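Local atomic coordinates of K Homology domain-containing protein (Pyrococcus horikoshii, PDB entry 2E3U), a protein that probably binds RNA through its two KH domains and is thought to act as a Dim2p-type processing factor for pre-ribosomal RNA. Residues Q34-I45 and I69-S80. Sequence-based numbering, arbitrary orientation.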
loop_
_atom_site.group_PDB
_atom_site.type_symbol
_atom_site.label_atom_id
_atom_site.label_comp_id
_atom_site.label_asym_id
_atom_site.label_seq_id
_atom_site.Cartn_x
_atom_site.Cartn_y
_atom_site.Cartn_z
ATOM N N GLN A 34 -1.444 9.206 21.781
ATOM C CA GLN A 34 -1.409 9.455 20.334
ATOM C C GLN A 34 -2.517 8.687 19.636
ATOM O O GLN A 34 -2.783 7.537 19.970
ATOM C CB GLN A 34 -0.071 9.022 19.747
ATOM C CG GLN A 34 0.258 9.623 18.422
ATOM C CD GLN A 34 1.617 9.139 17.903
ATOM O OE1 GLN A 34 2.424 8.593 18.660
ATOM N NE2 GLN A 34 1.857 9.318 16.607
ATOM N N GLU A 35 -3.148 9.347 18.665
ATOM C CA GLU A 35 -4.255 8.808 17.911
ATOM C C GLU A 35 -4.129 9.158 16.435
ATOM O O GLU A 35 -4.047 10.336 16.076
ATOM C CB GLU A 35 -5.573 9.386 18.469
ATOM C CG GLU A 35 -6.848 8.706 17.983
ATOM C CD GLU A 35 -8.104 9.497 18.368
ATOM O OE1 GLU A 35 -8.620 10.244 17.500
ATOM O OE2 GLU A 35 -8.564 9.396 19.544
ATOM N N GLU A 36 -4.152 8.140 15.572
ATOM C CA GLU A 36 -4.295 8.373 14.126
ATOM C C GLU A 36 -5.656 7.893 13.661
ATOM O O GLU A 36 -6.155 6.842 14.078
ATOM C CB GLU A 36 -3.194 7.681 13.311
ATOM C CG GLU A 36 -1.779 8.056 13.706
ATOM C CD GLU A 36 -1.424 9.532 13.433
ATOM O OE1 GLU A 36 -1.841 10.059 12.358
ATOM O OE2 GLU A 36 -0.725 10.142 14.292
ATOM N N TYR A 37 -6.271 8.671 12.794
ATOM C CA TYR A 37 -7.611 8.324 12.333
ATOM C C TYR A 37 -7.567 8.143 10.834
ATOM O O TYR A 37 -7.108 9.036 10.132
ATOM C CB TYR A 37 -8.602 9.436 12.693
ATOM C CG TYR A 37 -9.873 9.444 11.875
ATOM C CD1 TYR A 37 -9.927 10.087 10.633
ATOM C CD2 TYR A 37 -11.027 8.843 12.354
ATOM C CE1 TYR A 37 -11.106 10.121 9.873
ATOM C CE2 TYR A 37 -12.231 8.882 11.622
ATOM C CZ TYR A 37 -12.259 9.519 10.382
ATOM O OH TYR A 37 -13.421 9.539 9.647
ATOM N N VAL A 38 -8.060 7.015 10.336
ATOM C CA VAL A 38 -8.196 6.862 8.866
ATOM C C VAL A 38 -9.539 6.289 8.434
ATOM O O VAL A 38 -10.378 5.970 9.254
ATOM C CB VAL A 38 -7.013 6.035 8.214
ATOM C CG1 VAL A 38 -5.672 6.708 8.461
ATOM C CG2 VAL A 38 -7.000 4.585 8.672
ATOM N N LYS A 39 -9.731 6.145 7.131
ATOM C CA LYS A 39 -10.940 5.530 6.612
ATOM C C LYS A 39 -10.521 4.647 5.462
ATOM O O LYS A 39 -9.819 5.114 4.568
ATOM C CB LYS A 39 -11.909 6.632 6.132
ATOM C CG LYS A 39 -13.370 6.218 5.973
ATOM C CD LYS A 39 -14.291 7.355 6.440
ATOM C CE LYS A 39 -15.759 7.044 6.177
ATOM N NZ LYS A 39 -16.679 8.249 6.259
ATOM N N ILE A 40 -10.934 3.374 5.503
ATOM C CA ILE A 40 -10.665 2.394 4.440
ATOM C C ILE A 40 -12.009 1.984 3.815
ATOM O O ILE A 40 -13.050 2.197 4.426
ATOM C CB ILE A 40 -9.837 1.156 4.952
ATOM C CG1 ILE A 40 -10.679 0.226 5.873
ATOM C CG2 ILE A 40 -8.544 1.626 5.641
ATOM C CD1 ILE A 40 -10.018 -1.197 6.091
ATOM N N PRO A 41 -11.998 1.433 2.581
ATOM C CA PRO A 41 -13.265 1.018 1.952
ATOM C C PRO A 41 -13.953 -0.061 2.747
ATOM O O PRO A 41 -13.275 -0.909 3.324
ATOM C CB PRO A 41 -12.834 0.426 0.585
ATOM C CG PRO A 41 -11.431 0.837 0.372
ATOM C CD PRO A 41 -10.827 1.185 1.710
ATOM N N LYS A 42 -15.285 -0.051 2.746
ATOM C CA LYS A 42 -16.084 -1.125 3.368
ATOM C C LYS A 42 -15.698 -2.512 2.823
ATOM O O LYS A 42 -15.643 -3.515 3.557
ATOM C CB LYS A 42 -17.573 -0.860 3.172
ATOM C CG LYS A 42 -18.229 0.022 4.262
ATOM C CD LYS A 42 -18.017 1.530 4.040
ATOM C CE LYS A 42 -19.057 2.164 3.092
ATOM N NZ LYS A 42 -20.472 2.174 3.609
ATOM N N ASP A 43 -15.444 -2.541 1.521
ATOM C CA ASP A 43 -14.787 -3.646 0.830
ATOM C C ASP A 43 -13.609 -4.308 1.609
ATOM O O ASP A 43 -13.405 -5.536 1.568
ATOM C CB ASP A 43 -14.295 -3.114 -0.535
ATOM C CG ASP A 43 -14.316 -4.167 -1.622
ATOM O OD1 ASP A 43 -13.215 -4.652 -1.993
ATOM O OD2 ASP A 43 -15.428 -4.506 -2.108
ATOM N N ARG A 44 -12.844 -3.504 2.326
ATOM C CA ARG A 44 -11.588 -4.008 2.904
ATOM C C ARG A 44 -11.610 -4.359 4.387
ATOM O O ARG A 44 -10.665 -4.986 4.902
ATOM C CB ARG A 44 -10.429 -3.062 2.571
ATOM C CG ARG A 44 -10.209 -2.927 1.075
ATOM C CD ARG A 44 -9.820 -4.245 0.446
ATOM N NE ARG A 44 -8.474 -4.644 0.874
ATOM C CZ ARG A 44 -7.875 -5.775 0.505
ATOM N NH1 ARG A 44 -6.653 -6.045 0.928
ATOM N NH2 ARG A 44 -8.485 -6.622 -0.327
ATOM N N ILE A 45 -12.680 -3.975 5.067
ATOM C CA ILE A 45 -12.755 -4.056 6.529
ATOM C C ILE A 45 -12.581 -5.505 6.991
ATOM O O ILE A 45 -11.794 -5.791 7.931
ATOM C CB ILE A 45 -14.094 -3.466 7.030
ATOM C CG1 ILE A 45 -14.046 -1.934 6.982
ATOM C CG2 ILE A 45 -14.480 -4.005 8.460
ATOM C CD1 ILE A 45 -15.446 -1.272 7.227
ATOM N N ILE A 69 -12.000 -0.426 15.016
ATOM C CA ILE A 69 -12.643 -0.371 13.707
ATOM C C ILE A 69 -14.151 -0.107 13.808
ATOM O O ILE A 69 -14.850 -0.740 14.596
ATOM C CB ILE A 69 -12.379 -1.636 12.897
ATOM C CG1 ILE A 69 -10.872 -1.942 12.854
ATOM C CG2 ILE A 69 -12.968 -1.488 11.451
ATOM C CD1 ILE A 69 -10.537 -3.278 12.277
ATOM N N ASP A 70 -14.649 0.846 13.026
ATOM C CA ASP A 70 -16.096 0.947 12.809
ATOM C C ASP A 70 -16.430 0.111 11.549
ATOM O O ASP A 70 -16.017 0.456 10.445
ATOM C CB ASP A 70 -16.449 2.412 12.604
ATOM C CG ASP A 70 -17.908 2.708 12.783
ATOM O OD1 ASP A 70 -18.186 3.815 13.313
ATOM O OD2 ASP A 70 -18.778 1.890 12.384
ATOM N N SER A 71 -17.165 -0.980 11.723
ATOM C CA SER A 71 -17.510 -1.884 10.619
ATOM C C SER A 71 -18.559 -1.309 9.667
ATOM O O SER A 71 -18.714 -1.794 8.542
ATOM C CB SER A 71 -17.992 -3.239 11.160
ATOM O OG SER A 71 -16.884 -4.084 11.464
ATOM N N GLU A 72 -19.282 -0.284 10.112
ATOM C CA GLU A 72 -20.300 0.336 9.279
ATOM C C GLU A 72 -19.748 1.440 8.378
ATOM O O GLU A 72 -20.294 1.698 7.300
ATOM C CB GLU A 72 -21.446 0.877 10.135
ATOM C CG GLU A 72 -22.503 -0.174 10.529
ATOM C CD GLU A 72 -23.819 0.449 10.969
ATOM O OE1 GLU A 72 -24.113 1.602 10.556
ATOM O OE2 GLU A 72 -24.579 -0.218 11.714
ATOM N N THR A 73 -18.680 2.097 8.818
ATOM C CA THR A 73 -18.196 3.281 8.115
ATOM C C THR A 73 -16.817 3.077 7.482
ATOM O O THR A 73 -16.416 3.831 6.603
ATOM C CB THR A 73 -18.205 4.548 9.024
ATOM O OG1 THR A 73 -17.270 4.385 10.096
ATOM C CG2 THR A 73 -19.648 4.852 9.604
ATOM N N GLY A 74 -16.101 2.054 7.915
ATOM C CA GLY A 74 -14.720 1.847 7.462
ATOM C C GLY A 74 -13.763 2.763 8.192
ATOM O O GLY A 74 -12.615 2.821 7.836
ATOM N N GLU A 75 -14.244 3.467 9.233
ATOM C CA GLU A 75 -13.396 4.342 10.005
ATOM C C GLU A 75 -12.480 3.549 10.930
ATOM O O GLU A 75 -12.945 2.643 11.616
ATOM C CB GLU A 75 -14.253 5.317 10.823
ATOM C CG GLU A 75 -14.781 6.486 9.991
ATOM C CD GLU A 75 -15.783 7.320 10.745
ATOM O OE1 GLU A 75 -16.867 6.795 11.057
ATOM O OE2 GLU A 75 -15.496 8.502 11.026
ATOM N N VAL A 76 -11.188 3.898 10.967
ATOM C CA VAL A 76 -10.236 3.205 11.843
ATOM C C VAL A 76 -9.404 4.177 12.654
ATOM O O VAL A 76 -8.873 5.146 12.118
ATOM C CB VAL A 76 -9.285 2.228 11.072
ATOM C CG1 VAL A 76 -8.493 1.319 12.052
ATOM C CG2 VAL A 76 -10.072 1.366 10.024
ATOM N N TRP A 77 -9.316 3.895 13.957
ATOM C CA TRP A 77 -8.500 4.632 14.910
ATOM C C TRP A 77 -7.290 3.794 15.354
ATOM O O TRP A 77 -7.442 2.684 15.840
ATOM C CB TRP A 77 -9.349 5.033 16.151
ATOM C CG TRP A 77 -10.439 5.996 15.852
ATOM C CD1 TRP A 77 -10.388 7.343 16.018
ATOM C CD2 TRP A 77 -11.780 5.704 15.362
ATOM N NE1 TRP A 77 -11.572 7.909 15.635
ATOM C CE2 TRP A 77 -12.451 6.934 15.245
ATOM C CE3 TRP A 77 -12.466 4.521 15.018
ATOM C CZ2 TRP A 77 -13.787 7.041 14.776
ATOM C CZ3 TRP A 77 -13.801 4.617 14.564
ATOM C CH2 TRP A 77 -14.446 5.873 14.451
ATOM N N ILE A 78 -6.092 4.347 15.210
ATOM C CA ILE A 78 -4.892 3.709 15.668
ATOM C C ILE A 78 -4.382 4.477 16.867
ATOM O O ILE A 78 -3.999 5.637 16.753
ATOM C CB ILE A 78 -3.807 3.586 14.557
ATOM C CG1 ILE A 78 -4.345 2.838 13.328
ATOM C CG2 ILE A 78 -2.546 2.880 15.117
ATOM C CD1 ILE A 78 -5.034 3.735 12.226
ATOM N N THR A 79 -4.395 3.833 18.027
ATOM C CA THR A 79 -4.041 4.515 19.264
ATOM C C THR A 79 -2.850 3.865 19.972
ATOM O O THR A 79 -2.653 2.645 19.925
ATOM C CB THR A 79 -5.259 4.687 20.234
ATOM O OG1 THR A 79 -5.875 3.422 20.450
ATOM C CG2 THR A 79 -6.319 5.576 19.652
ATOM N N SER A 80 -2.038 4.691 20.626
ATOM C CA SER A 80 -0.879 4.142 21.294
ATOM C C SER A 80 -1.332 3.573 22.641
ATOM O O SER A 80 -2.392 3.924 23.119
ATOM C CB SER A 80 0.199 5.216 21.457
ATOM O OG SER A 80 -0.236 6.192 22.359
#
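Tyr37 swings its ring away from its own backbone N (chi1 159°), while Trp77, with CG anti to the carbonyl carbon (chi1 -65°), lies alongside it. The two rings meet in an offset edge-to-face pair with planes at 65°. The tyrosine edge leads with CD2, 3.5 Å from Trp77 NE1 and set toward the rim of the indole face. Beyond it, Tyr37 OH donates to the anti lone pair of Glu75 OE2 at 2.7 Å, the carboxylate standing almost perpendicular to the phenol ring. The other oxygen, Glu75 OE1, accepts from Thr73 OG1 at 2.6 Å, so both ends of the carboxylate are gripped and its rotation is fixed. With an alanine here in place of Glu75, the Tyr37 and Thr73 hydroxyls would probably lose their shared acceptor group, leaving the phenol less firmly held. In the backbone, strands 35-39 and 75-80 pair antiparallel; Val38 and Val76 exchange nearly straight bonds, Val38 N to Val76 O being 2.7 Å. Past the strand, Ile45 CD1 presses tightly on Gly74 CA at 3.2 Å. In this type I KH domain, strand 75-80 is the central strand, bonded on its other side to strand 65-69; Val38 and Ile78 face helix 87-101, while Ile40 and Ile69 pack against Leu48 of helix 42-49.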